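Local coordinates for epidermal growth factor receptor pathway substrate 8-like protein 1 (Mus musculus, PDB 2CY5) that probably acts as an adaptor in growth factor receptor signalling, its phosphotyrosine-binding domain being of the kind that recognises short peptide motifs in partner proteins, at residues A[25-30]-A[34-39]; A[59-64]-A[68-73]; A[82-87]-A[117-122]; A[93-98]-A[124-129]. All blocks are in the same frame, centred on the assembly; numbering follows the deposited sequence.

Overall arrangement
All four contacts lie in one phosphotyrosine-binding domain, a seven-strand antiparallel sheet with two helices, 30-42 and 118-133. Interactions 1 and 2 come first along the chain and sit on opposite sides of its centre, their centres about 26 Å apart. Interaction 1 belongs to helix 30-42, interaction 2 to the hairpin of strands 59-63 and 70-75 at one end of the sheet. Interactions 3 and 4 alternate along the chain and share helix 118-133. Their strands, 79-85 and 94-99, are neighbours in the sheet, and the centres of the two contacts are about 7 Å apart. Val60 of interaction 2 touches Ile126 of interaction 4, and Val30 of interaction 1 packs on Val85 and Leu96, so both helices are tied to the sheet.

Interaction 1. Residues A[25-30]-A[34-39]; sequences DGVHTV and SRKLAV
Ser34 grips the carbonyl of Val30 twice. Its backbone N donates to Val30 O at 2.8 Å, the i to i+4 bond of the first turn of helix 30-42. Its hydroxyl also donates, with Ser34 OG 3.2 Å from Val30 O. The two donors reach the oxygen from opposite faces of the carbonyl plane, and OG stands 36° out of it. The hydroxyl can fold back this way because OG lies anti to its own carbonyl carbon (chi1 -54°), beside the backbone N. An alanine here would keep the backbone bond but is likely to leave Val30 O without its second donor.

Two residues on, Lys36 meets the loop before the helix. Its chain is extended and crosses the Val27 side chain at about a right angle, with Lys36 CD 3.9 Å from Val27 CG2. The ammonium group ends 4.6 Å from Asp25 OD2, measured from Lys36 NZ, too far for a salt bridge. Water 1 spans the gap: it accepts from Lys36 NZ at 2.8 Å and donates to Asp25 OD2 at 3.2 Å.

Further out, Thr29 is the N-cap, its OG1 bonded to Asp32 N. Asp25 OD2 is also held by Gly22 N. Val30 packs on strand 79-85. The helix start is thus fixed by direct hydrogen bonds, while the charges of Asp25 and Lys36 meet through water and are probably only weakly coupled.

Interaction 2. Residues A[59-64]-A[68-73]; sequences QVTLLD and KEELES
A classic beta bulge breaks the pairing here: Leu62 is opposed by two residues, Leu71 and Glu72, and the register shifts by one. Leu62 O accepts from both backbone nitrogens. Leu71 N donates at 2.6 Å, nearly along the C=O axis of Leu62. Glu72 N is farther from Leu62 O, at 3.2 Å, but lies in the carbonyl plane on a lone pair. Leu62 N returns a nearly straight bond to Glu72 O at 2.8 Å.

The side chain of Leu71 leans over the opposite backbone. Its CB is 3.2 Å from Leu62 O. With CG anti to the carbonyl carbon (chi1 -65°), its CD1 comes to 4.0 Å from Leu63 C. A glycine in its place would probably uncover the Leu62 to Asp64 backbone and let the bulge flex.

The strands form an antiparallel hairpin of the PTB sheet, strand 70-75 being an outermost strand of the sheet within this chain. Near the turn, Asp64 N donates to Glu69 O and Lys68 N to Asp64 O.

On the face carrying Thr61, Leu63, Glu70 and Ser73, the extended Glu70 chain crosses Thr61 at about a right angle, CG lying 3.9 Å from Thr61 CG2. Ser73 OG donates to Glu70 OE2 from above the carboxylate plane. Water 2 donates to Gln59 OE1 and to Glu70 OE1. Leu63 CD2 packs 3.6 Å from Glu70 CA.

Interaction 3. Residues A[82-87]-A[117-122]; sequences CDAVMP and LGAELI
Ala84 and Glu120 are brought together by the bent chain of the glutamate. CG of Glu120 sits anti to the backbone N (chi1 -171°), and the chain then turns at chi2, 70°. This brings the carboxylate back from the helix toward the strand, and OE2 meets the methyl group of Ala84. The contact joins strand 79-85 to the start of helix 118-133, the C-terminal helix that packs against the sheet in the PTB fold.

The two alanines make the apolar part. Both CB atoms point across the gap, and the methyl groups meet without any larger branch between them. The small side chains allow a close approach, with the CA atoms of Ala84 and Ala119 only 5.6 Å apart. No hydrogen bond crosses between the two segments.

The polar partner of the Glu120 carboxylate lies outside the two segments: OE1 forms a salt bridge with Arg123 NE, about one turn on along the helix. Arg123 also touches Ala84 and Asp83, so its side chain lies over the same part of the strand. That positive charge probably eases the like charges of Asp83 and Glu120, whose OD2 and OE2 atoms are 6.1 Å apart.

On the strand, Asp83 turns its carboxylate back to its own chain, where OD2 takes a weak bond from the N of Ala84. Beyond the pair, Ile122 continues the helix face onto Leu95 and Tyr11. At the contact itself, Ala84 CB lies 3.8 Å from Ala119 CB and 3.7 Å from Glu120 OE2.

Interaction 4. Residues A[93-98]-A[124-129]; sequences SLLLLV and EDIQGA. With CA (calcium ion), chain B.
Strand 94-98 and helix 124-129 stand well apart, with the CA atoms of Leu97 and Ile126 9.5 Å from each other, so side chains alone bridge the space. Ile126 does this from the helix. Its CG1 branch lies anti to the carbonyl carbon (chi1 -68°) and carries CD1 toward the sheet. There CD1 meets Leu97 CD2 at 4.2 Å, the ends of the two side chains meeting tip to tip. The same CD1 lies 4.3 Å from Leu95 CD2. One methyl group thus touches two leucines that are two residues apart on the strand and point to the same side of the sheet.

This is part of the apolar packing by which the C-terminal helix covers the sheet in the PTB fold. Cys82 and Phe112 on the neighbouring strands also touch both leucines, and Val55 packs on Ile126.

Asp125, the residue before Ile126, has a different task. Its OD1 binds the calcium ion at 2.4 Å. Five waters also bind the metal, and the carbonyl of Ala6 completes the site. Water 3, one of the five, also lies 2.9 Å from Asp125 OD2, and Tyr11 OH is hydrogen-bonded to that same oxygen. Water 4 bridges the calcium ion and the main chain, donating to Asp125 O at 2.9 Å.

Interaction 1. Residues A[25-30]-A[34-39]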
loop_
_atom_site.group_PDB
_atom_site.type_symbol
_atom_site.label_atom_id
_atom_site.label_comp_id
_atom_site.label_asym_id
_atom_site.label_seq_id
_atom_site.Cartn_x
_atom_site.Cartn_y
_atom_site.Cartn_z
ATOM N N ASP A 25 -2.085 -11.397 -14.666
ATOM C CA ASP A 25 -1.367 -12.373 -13.848
ATOM C C ASP A 25 -2.137 -13.694 -13.829
ATOM O O ASP A 25 -1.753 -14.585 -13.173
ATOM C CB ASP A 25 -1.257 -11.899 -12.402
ATOM C CG ASP A 25 -0.700 -10.472 -12.274
ATOM O OD1 ASP A 25 0.027 -9.986 -13.250
ATOM O OD2 ASP A 25 -0.983 -9.881 -11.155
ATOM N N GLY A 26 -3.291 -13.786 -14.464
ATOM C CA GLY A 26 -4.060 -15.066 -14.391
ATOM C C GLY A 26 -4.720 -15.301 -13.032
ATOM O O GLY A 26 -5.078 -16.457 -12.681
ATOM N N VAL A 27 -4.826 -14.260 -12.182
ATOM C CA VAL A 27 -5.389 -14.532 -10.901
ATOM C C VAL A 27 -6.783 -13.842 -10.964
ATOM O O VAL A 27 -6.902 -12.588 -10.811
ATOM C CB VAL A 27 -4.524 -13.942 -9.713
ATOM C CG1 VAL A 27 -5.256 -14.244 -8.335
ATOM C CG2 VAL A 27 -3.179 -14.571 -9.733
ATOM N N HIS A 28 -7.820 -14.651 -11.073
ATOM C CA HIS A 28 -9.181 -14.062 -11.312
ATOM C C HIS A 28 -10.158 -14.421 -10.289
ATOM O O HIS A 28 -11.216 -13.749 -10.201
ATOM C CB HIS A 28 -9.684 -14.536 -12.712
ATOM C CG HIS A 28 -8.715 -14.266 -13.828
ATOM N ND1 HIS A 28 -8.460 -15.173 -14.835
ATOM C CD2 HIS A 28 -7.855 -13.228 -14.035
ATOM C CE1 HIS A 28 -7.479 -14.709 -15.610
ATOM N NE2 HIS A 28 -7.093 -13.536 -15.144
ATOM N N THR A 29 -9.921 -15.534 -9.592
ATOM C CA THR A 29 -10.863 -16.002 -8.590
ATOM C C THR A 29 -10.216 -16.190 -7.214
ATOM O O THR A 29 -9.023 -16.190 -7.144
ATOM C CB THR A 29 -11.413 -17.414 -8.869
ATOM O OG1 THR A 29 -10.326 -18.362 -8.913
ATOM C CG2 THR A 29 -12.135 -17.354 -10.229
ATOM N N VAL A 30 -11.048 -16.273 -6.151
ATOM C CA VAL A 30 -10.572 -16.573 -4.827
ATOM C C VAL A 30 -9.709 -17.813 -4.838
ATOM O O VAL A 30 -8.692 -17.897 -4.120
ATOM C CB VAL A 30 -11.768 -16.775 -3.856
ATOM C CG1 VAL A 30 -11.206 -17.230 -2.398
ATOM C CG2 VAL A 30 -12.419 -15.441 -3.665
ATOM N N SER A 34 -5.917 -18.239 -3.615
ATOM C CA SER A 34 -5.417 -19.175 -2.578
ATOM C C SER A 34 -4.248 -20.001 -3.155
ATOM O O SER A 34 -3.280 -20.314 -2.432
ATOM C CB SER A 34 -6.503 -20.222 -2.082
ATOM O OG SER A 34 -7.615 -19.586 -1.664
ATOM N N ARG A 35 -4.356 -20.346 -4.431
ATOM C CA ARG A 35 -3.266 -21.138 -5.037
ATOM C C ARG A 35 -1.973 -20.273 -5.077
ATOM O O ARG A 35 -0.862 -20.773 -4.830
ATOM C CB ARG A 35 -3.514 -21.600 -6.507
ATOM C CG ARG A 35 -4.608 -22.668 -6.607
ATOM C CD ARG A 35 -4.599 -23.437 -7.932
ATOM N NE ARG A 35 -5.042 -22.608 -9.025
ATOM C CZ ARG A 35 -6.314 -22.242 -9.267
ATOM N NH1 ARG A 35 -7.322 -22.630 -8.496
ATOM N NH2 ARG A 35 -6.572 -21.478 -10.323
ATOM N N LYS A 36 -2.111 -18.999 -5.436
ATOM C CA LYS A 36 -0.876 -18.174 -5.493
ATOM C C LYS A 36 -0.379 -18.029 -4.053
ATOM O O LYS A 36 0.825 -18.066 -3.842
ATOM C CB LYS A 36 -1.219 -16.853 -6.114
ATOM C CG LYS A 36 -0.077 -15.815 -6.022
ATOM C CD LYS A 36 -0.353 -14.646 -7.012
ATOM C CE LYS A 36 0.867 -13.546 -6.825
ATOM N NZ LYS A 36 0.897 -12.693 -8.087
ATOM N N LEU A 37 -1.275 -17.908 -3.016
ATOM C CA LEU A 37 -0.763 -17.907 -1.656
ATOM C C LEU A 37 0.086 -19.156 -1.294
ATOM O O LEU A 37 1.121 -19.023 -0.660
ATOM C CB LEU A 37 -1.906 -17.834 -0.580
ATOM C CG LEU A 37 -1.547 -18.051 0.861
ATOM C CD1 LEU A 37 -0.884 -16.787 1.405
ATOM C CD2 LEU A 37 -2.937 -18.368 1.629
ATOM N N ALA A 38 -0.354 -20.348 -1.687
ATOM C CA ALA A 38 0.386 -21.571 -1.389
ATOM C C ALA A 38 1.728 -21.483 -2.188
ATOM O O ALA A 38 2.749 -21.868 -1.594
ATOM C CB ALA A 38 -0.329 -22.849 -1.870
ATOM N N VAL A 39 1.719 -21.026 -3.449
ATOM C CA VAL A 39 3.048 -20.941 -4.202
ATOM C C VAL A 39 3.988 -20.021 -3.415
ATOM O O VAL A 39 5.154 -20.345 -3.144
ATOM C CB VAL A 39 2.819 -20.449 -5.608
ATOM C CG1 VAL A 39 4.139 -20.194 -6.351
ATOM C CG2 VAL A 39 2.099 -21.529 -6.389
HETATM O O HOH W 1 -1.588 -11.452 -8.456
#

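Interaction 2. Residues A[59-64]-A[68-73]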
loop_
_atom_site.group_PDB
_atom_site.type_symbol
_atom_site.label_atom_id
_atom_site.label_comp_id
_atom_site.label_asym_id
_atom_site.label_seq_id
_atom_site.Cartn_x
_atom_site.Cartn_y
_atom_site.Cartn_z
ATOM N N GLN A 59 -14.672 2.106 8.254
ATOM C CA GLN A 59 -13.386 1.518 7.802
ATOM C C GLN A 59 -12.950 0.294 8.488
ATOM O O GLN A 59 -13.480 -0.050 9.574
ATOM C CB GLN A 59 -12.258 2.495 7.942
ATOM C CG GLN A 59 -11.960 2.982 9.320
ATOM C CD GLN A 59 -10.760 4.045 9.333
ATOM O OE1 GLN A 59 -9.940 4.029 10.228
ATOM N NE2 GLN A 59 -10.689 4.918 8.329
ATOM N N VAL A 60 -11.998 -0.395 7.865
ATOM C CA VAL A 60 -11.353 -1.550 8.472
ATOM C C VAL A 60 -9.967 -1.024 8.831
ATOM O O VAL A 60 -9.283 -0.402 7.979
ATOM C CB VAL A 60 -11.222 -2.768 7.508
ATOM C CG1 VAL A 60 -10.358 -3.851 8.109
ATOM C CG2 VAL A 60 -12.577 -3.288 7.257
ATOM N N THR A 61 -9.579 -1.213 10.071
ATOM C CA THR A 61 -8.243 -0.759 10.560
ATOM C C THR A 61 -7.375 -1.897 11.052
ATOM O O THR A 61 -7.915 -2.860 11.641
ATOM C CB THR A 61 -8.465 0.225 11.710
ATOM O OG1 THR A 61 -9.311 1.303 11.236
ATOM C CG2 THR A 61 -7.176 0.780 12.133
ATOM N N LEU A 62 -6.052 -1.867 10.820
ATOM C CA LEU A 62 -5.146 -2.871 11.319
ATOM C C LEU A 62 -4.221 -2.201 12.371
ATOM O O LEU A 62 -3.508 -1.199 12.023
ATOM C CB LEU A 62 -4.238 -3.429 10.210
ATOM C CG LEU A 62 -5.124 -4.052 9.120
ATOM C CD1 LEU A 62 -4.274 -4.398 7.955
ATOM C CD2 LEU A 62 -5.600 -5.515 9.778
ATOM N N LEU A 63 -4.134 -2.754 13.585
ATOM C CA LEU A 63 -3.264 -2.177 14.622
ATOM C C LEU A 63 -2.222 -3.101 15.214
ATOM O O LEU A 63 -2.388 -4.325 15.210
ATOM C CB LEU A 63 -4.135 -1.602 15.785
ATOM C CG LEU A 63 -5.498 -0.955 15.356
ATOM C CD1 LEU A 63 -6.630 -1.154 16.427
ATOM C CD2 LEU A 63 -5.267 0.437 15.238
ATOM N N ASP A 64 -1.148 -2.542 15.811
ATOM C CA ASP A 64 -0.164 -3.381 16.483
ATOM C C ASP A 64 -0.858 -3.845 17.767
ATOM O O ASP A 64 -1.390 -3.024 18.488
ATOM C CB ASP A 64 1.045 -2.596 16.821
ATOM C CG ASP A 64 2.064 -3.451 17.552
ATOM O OD1 ASP A 64 1.920 -3.696 18.799
ATOM O OD2 ASP A 64 2.986 -3.908 16.848
ATOM N N LYS A 68 -1.041 -0.646 20.055
ATOM C CA LYS A 68 -2.320 -0.143 19.594
ATOM C C LYS A 68 -2.209 0.935 18.526
ATOM O O LYS A 68 -3.193 1.520 18.124
ATOM C CB LYS A 68 -3.188 0.311 20.765
ATOM C CG LYS A 68 -4.103 -0.805 21.364
ATOM C CD LYS A 68 -3.312 -1.898 22.018
ATOM C CE LYS A 68 -4.221 -3.024 22.533
ATOM N NZ LYS A 68 -3.415 -3.998 23.335
ATOM N N GLU A 69 -1.031 1.187 18.007
ATOM C CA GLU A 69 -0.991 2.195 16.951
ATOM C C GLU A 69 -1.447 1.682 15.618
ATOM O O GLU A 69 -1.243 0.540 15.315
ATOM C CB GLU A 69 0.379 2.735 16.771
ATOM C CG GLU A 69 1.367 1.714 16.476
ATOM C CD GLU A 69 2.712 2.380 16.205
ATOM O OE1 GLU A 69 2.759 3.254 15.267
ATOM O OE2 GLU A 69 3.701 2.032 16.941
ATOM N N GLU A 70 -2.065 2.537 14.830
ATOM C CA GLU A 70 -2.577 2.161 13.537
ATOM C C GLU A 70 -1.503 1.803 12.539
ATOM O O GLU A 70 -0.611 2.611 12.320
ATOM C CB GLU A 70 -3.415 3.261 12.941
ATOM C CG GLU A 70 -4.023 2.953 11.616
ATOM C CD GLU A 70 -5.006 4.055 11.216
ATOM O OE1 GLU A 70 -5.787 4.526 12.097
ATOM O OE2 GLU A 70 -5.007 4.456 10.020
ATOM N N LEU A 71 -1.622 0.611 11.929
ATOM C CA LEU A 71 -0.674 0.156 10.951
ATOM C C LEU A 71 -1.216 0.414 9.590
ATOM O O LEU A 71 -0.442 0.649 8.681
ATOM C CB LEU A 71 -0.428 -1.304 11.078
ATOM C CG LEU A 71 0.218 -1.869 12.306
ATOM C CD1 LEU A 71 0.365 -3.384 12.127
ATOM C CD2 LEU A 71 1.561 -1.137 12.454
ATOM N N GLU A 72 -2.544 0.361 9.400
ATOM C CA GLU A 72 -3.077 0.618 8.077
ATOM C C GLU A 72 -4.587 0.787 8.223
ATOM O O GLU A 72 -5.161 0.264 9.201
ATOM C CB GLU A 72 -2.795 -0.596 7.176
ATOM C CG GLU A 72 -3.064 -0.245 5.715
ATOM C CD GLU A 72 -2.088 0.854 5.131
ATOM O OE1 GLU A 72 -0.862 0.716 5.380
ATOM O OE2 GLU A 72 -2.530 1.828 4.420
ATOM N N SER A 73 -5.243 1.478 7.307
ATOM C CA SER A 73 -6.663 1.559 7.361
ATOM C C SER A 73 -7.288 1.566 5.970
ATOM O O SER A 73 -6.773 2.087 5.006
ATOM C CB SER A 73 -7.071 2.782 8.100
ATOM O OG SER A 73 -6.638 3.904 7.417
HETATM O O HOH W 2 -7.889 5.827 10.552
#

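Interaction 3. Residues A[82-87]-A[117-122]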
loop_
_atom_site.group_PDB
_atom_site.type_symbol
_atom_site.label_atom_id
_atom_site.label_comp_id
_atom_site.label_asym_id
_atom_site.label_seq_id
_atom_site.Cartn_x
_atom_site.Cartn_y
_atom_site.Cartn_z
ATOM N N CYS A 82 -14.680 -9.276 0.087
ATOM C CA CYS A 82 -14.187 -9.835 1.349
ATOM C C CYS A 82 -14.702 -11.267 1.367
ATOM O O CYS A 82 -15.902 -11.423 1.150
ATOM C CB CYS A 82 -14.804 -9.016 2.520
ATOM S SG CYS A 82 -14.311 -9.803 4.080
ATOM N N ASP A 83 -13.868 -12.299 1.545
ATOM C CA ASP A 83 -14.338 -13.689 1.559
ATOM C C ASP A 83 -13.545 -14.446 2.597
ATOM O O ASP A 83 -12.575 -13.913 3.203
ATOM C CB ASP A 83 -14.127 -14.339 0.286
ATOM C CG ASP A 83 -15.178 -15.529 0.025
ATOM O OD1 ASP A 83 -15.216 -16.150 -1.051
ATOM O OD2 ASP A 83 -15.962 -15.852 0.926
ATOM N N ALA A 84 -13.972 -15.662 2.935
ATOM C CA ALA A 84 -13.229 -16.452 3.878
ATOM C C ALA A 84 -13.040 -17.748 3.097
ATOM O O ALA A 84 -13.946 -18.189 2.393
ATOM C CB ALA A 84 -13.981 -16.733 5.126
ATOM N N VAL A 85 -11.923 -18.417 3.225
ATOM C CA VAL A 85 -11.758 -19.632 2.442
ATOM C C VAL A 85 -10.839 -20.573 3.147
ATOM O O VAL A 85 -10.047 -20.121 3.970
ATOM C CB VAL A 85 -11.274 -19.335 0.978
ATOM C CG1 VAL A 85 -9.961 -18.676 0.983
ATOM C CG2 VAL A 85 -11.185 -20.642 0.165
HETATM N N MSE A 86 -11.009 -21.889 2.876
HETATM C CA MSE A 86 -10.169 -22.988 3.427
HETATM C C MSE A 86 -9.418 -23.636 2.274
HETATM O O MSE A 86 -9.875 -24.606 1.670
HETATM C CB MSE A 86 -10.991 -24.109 4.058
HETATM C CG MSE A 86 -10.160 -25.323 4.526
HETATM SE SE MSE A 86 -10.894 -25.642 6.323
HETATM C CE MSE A 86 -12.546 -26.144 5.432
ATOM N N PRO A 87 -8.248 -23.131 1.948
ATOM C CA PRO A 87 -7.558 -23.794 0.822
ATOM C C PRO A 87 -7.269 -25.314 1.055
ATOM O O PRO A 87 -7.236 -25.825 2.211
ATOM C CB PRO A 87 -6.272 -22.960 0.669
ATOM C CG PRO A 87 -6.005 -22.555 2.126
ATOM C CD PRO A 87 -7.372 -22.198 2.659
ATOM N N LEU A 117 -11.457 -16.841 16.742
ATOM C CA LEU A 117 -12.667 -16.427 16.078
ATOM C C LEU A 117 -12.810 -16.790 14.600
ATOM O O LEU A 117 -13.843 -16.578 14.065
ATOM C CB LEU A 117 -12.930 -14.933 16.352
ATOM C CG LEU A 117 -13.161 -14.748 17.890
ATOM C CD1 LEU A 117 -13.260 -13.293 18.327
ATOM C CD2 LEU A 117 -14.536 -15.475 18.289
ATOM N N GLY A 118 -11.867 -17.439 13.968
ATOM C CA GLY A 118 -12.026 -17.871 12.568
ATOM C C GLY A 118 -12.158 -16.661 11.639
ATOM O O GLY A 118 -12.377 -15.522 12.075
ATOM N N ALA A 119 -12.201 -16.906 10.364
ATOM C CA ALA A 119 -12.264 -15.843 9.344
ATOM C C ALA A 119 -13.717 -15.638 8.993
ATOM O O ALA A 119 -14.092 -14.588 8.538
ATOM C CB ALA A 119 -11.516 -16.378 7.964
ATOM N N GLU A 120 -14.552 -16.686 9.181
ATOM C CA GLU A 120 -15.970 -16.567 8.790
ATOM C C GLU A 120 -16.729 -15.500 9.548
ATOM O O GLU A 120 -17.565 -14.771 8.920
ATOM C CB GLU A 120 -16.710 -17.875 9.046
ATOM C CG GLU A 120 -18.040 -17.761 8.428
ATOM C CD GLU A 120 -17.913 -17.774 6.885
ATOM O OE1 GLU A 120 -18.793 -17.075 6.291
ATOM O OE2 GLU A 120 -16.967 -18.495 6.339
ATOM N N LEU A 121 -16.409 -15.370 10.799
ATOM C CA LEU A 121 -17.090 -14.357 11.653
ATOM C C LEU A 121 -16.638 -13.020 11.239
ATOM O O LEU A 121 -17.413 -12.069 11.203
ATOM C CB LEU A 121 -16.706 -14.605 13.114
ATOM C CG LEU A 121 -17.356 -13.761 14.221
ATOM C CD1 LEU A 121 -18.816 -14.091 14.291
ATOM C CD2 LEU A 121 -16.792 -14.036 15.613
ATOM N N ILE A 122 -15.376 -12.905 10.815
ATOM C CA ILE A 122 -14.898 -11.515 10.463
ATOM C C ILE A 122 -15.450 -11.103 9.115
ATOM O O ILE A 122 -15.810 -9.921 8.943
ATOM C CB ILE A 122 -13.293 -11.426 10.446
ATOM C CG1 ILE A 122 -12.675 -11.837 11.838
ATOM C CG2 ILE A 122 -12.884 -9.997 10.116
ATOM C CD1 ILE A 122 -11.084 -12.151 11.772
#

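Interaction 4. Residues A[93-98]-A[124-129]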
loop_
_atom_site.group_PDB
_atom_site.type_symbol
_atom_site.label_atom_id
_atom_site.label_comp_id
_atom_site.label_asym_id
_atom_site.label_seq_id
_atom_site.Cartn_x
_atom_site.Cartn_y
_atom_site.Cartn_z
ATOM N N SER A 93 -9.457 -21.470 8.215
ATOM C CA SER A 93 -10.045 -20.535 7.313
ATOM C C SER A 93 -9.114 -19.289 7.095
ATOM O O SER A 93 -8.415 -18.823 7.970
ATOM C CB SER A 93 -11.445 -20.162 7.878
ATOM O OG SER A 93 -12.422 -19.844 6.852
ATOM N N LEU A 94 -9.021 -18.825 5.877
ATOM C CA LEU A 94 -8.281 -17.586 5.674
ATOM C C LEU A 94 -9.357 -16.486 5.399
ATOM O O LEU A 94 -10.387 -16.725 4.735
ATOM C CB LEU A 94 -7.496 -17.718 4.416
ATOM C CG LEU A 94 -6.433 -18.866 4.632
ATOM C CD1 LEU A 94 -5.616 -18.890 3.351
ATOM C CD2 LEU A 94 -5.537 -18.636 5.931
ATOM N N LEU A 95 -9.036 -15.274 5.812
ATOM C CA LEU A 95 -9.852 -14.152 5.534
ATOM C C LEU A 95 -9.179 -13.450 4.263
ATOM O O LEU A 95 -7.965 -13.116 4.250
ATOM C CB LEU A 95 -9.788 -13.172 6.690
ATOM C CG LEU A 95 -10.527 -11.860 6.255
ATOM C CD1 LEU A 95 -12.055 -12.036 6.108
ATOM C CD2 LEU A 95 -10.313 -10.697 7.419
ATOM N N LEU A 96 -9.918 -13.280 3.198
ATOM C CA LEU A 96 -9.333 -12.601 2.051
ATOM C C LEU A 96 -9.987 -11.266 1.918
ATOM O O LEU A 96 -11.260 -11.084 2.018
ATOM C CB LEU A 96 -9.611 -13.454 0.862
ATOM C CG LEU A 96 -8.837 -13.196 -0.425
ATOM C CD1 LEU A 96 -9.021 -14.344 -1.407
ATOM C CD2 LEU A 96 -9.440 -12.073 -0.955
ATOM N N LEU A 97 -9.193 -10.222 1.769
ATOM C CA LEU A 97 -9.749 -8.862 1.512
ATOM C C LEU A 97 -9.107 -8.285 0.228
ATOM O O LEU A 97 -7.880 -8.277 0.098
ATOM C CB LEU A 97 -9.467 -7.843 2.643
ATOM C CG LEU A 97 -10.286 -7.784 3.867
ATOM C CD1 LEU A 97 -9.531 -6.781 4.849
ATOM C CD2 LEU A 97 -11.621 -7.178 3.443
ATOM N N VAL A 98 -9.907 -7.874 -0.739
ATOM C CA VAL A 98 -9.294 -7.241 -1.916
ATOM C C VAL A 98 -9.624 -5.768 -1.739
ATOM O O VAL A 98 -10.822 -5.413 -1.540
ATOM C CB VAL A 98 -9.945 -7.769 -3.166
ATOM C CG1 VAL A 98 -9.316 -6.981 -4.509
ATOM C CG2 VAL A 98 -9.927 -9.321 -3.159
ATOM N N GLU A 124 -18.325 -11.965 7.925
ATOM C CA GLU A 124 -19.718 -11.501 8.029
ATOM C C GLU A 124 -19.761 -10.155 8.551
ATOM O O GLU A 124 -20.598 -9.453 8.092
ATOM C CB GLU A 124 -20.574 -12.393 8.993
ATOM C CG GLU A 124 -21.088 -13.659 8.416
ATOM C CD GLU A 124 -21.780 -14.447 9.634
ATOM O OE1 GLU A 124 -21.118 -15.332 10.313
ATOM O OE2 GLU A 124 -22.938 -14.082 9.952
ATOM N N ASP A 125 -18.903 -9.773 9.493
ATOM C CA ASP A 125 -18.899 -8.456 10.056
ATOM C C ASP A 125 -18.515 -7.377 9.029
ATOM O O ASP A 125 -19.219 -6.339 8.810
ATOM C CB ASP A 125 -17.908 -8.447 11.229
ATOM C CG ASP A 125 -17.974 -7.135 12.037
ATOM O OD1 ASP A 125 -18.875 -6.325 11.767
ATOM O OD2 ASP A 125 -17.202 -6.931 12.974
ATOM N N ILE A 126 -17.462 -7.681 8.267
ATOM C CA ILE A 126 -17.073 -6.677 7.235
ATOM C C ILE A 126 -18.120 -6.625 6.211
ATOM O O ILE A 126 -18.493 -5.545 5.772
ATOM C CB ILE A 126 -15.710 -7.103 6.574
ATOM C CG1 ILE A 126 -14.664 -6.940 7.738
ATOM C CG2 ILE A 126 -15.473 -6.343 5.164
ATOM C CD1 ILE A 126 -13.199 -7.487 7.312
ATOM N N GLN A 127 -18.663 -7.768 5.809
ATOM C CA GLN A 127 -19.720 -7.690 4.708
ATOM C C GLN A 127 -20.996 -6.912 5.230
ATOM O O GLN A 127 -21.612 -6.159 4.466
ATOM C CB GLN A 127 -20.167 -9.082 4.310
ATOM C CG GLN A 127 -21.109 -9.059 3.125
ATOM C CD GLN A 127 -20.527 -8.329 1.889
ATOM O OE1 GLN A 127 -19.419 -8.709 1.405
ATOM N NE2 GLN A 127 -21.255 -7.275 1.379
ATOM N N GLY A 128 -21.371 -7.126 6.498
ATOM C CA GLY A 128 -22.460 -6.331 7.095
ATOM C C GLY A 128 -22.119 -4.833 7.088
ATOM O O GLY A 128 -23.006 -3.980 6.728
ATOM N N ALA A 129 -20.854 -4.497 7.359
ATOM C CA ALA A 129 -20.477 -3.093 7.397
ATOM C C ALA A 129 -20.457 -2.541 5.967
ATOM O O ALA A 129 -20.969 -1.413 5.759
ATOM C CB ALA A 129 -19.137 -2.816 8.152
HETATM CA CA CA B . -20.244 -4.701 12.829
HETATM O O HOH W 3 -18.090 -4.317 13.795
HETATM O O HOH W 4 -21.025 -5.078 10.719
HETATM O O HOH W 5 -19.758 -2.420 12.141
HETATM O O HOH W 6 -21.105 -6.671 13.771
HETATM O O HOH W 7 -22.628 -4.258 12.878
#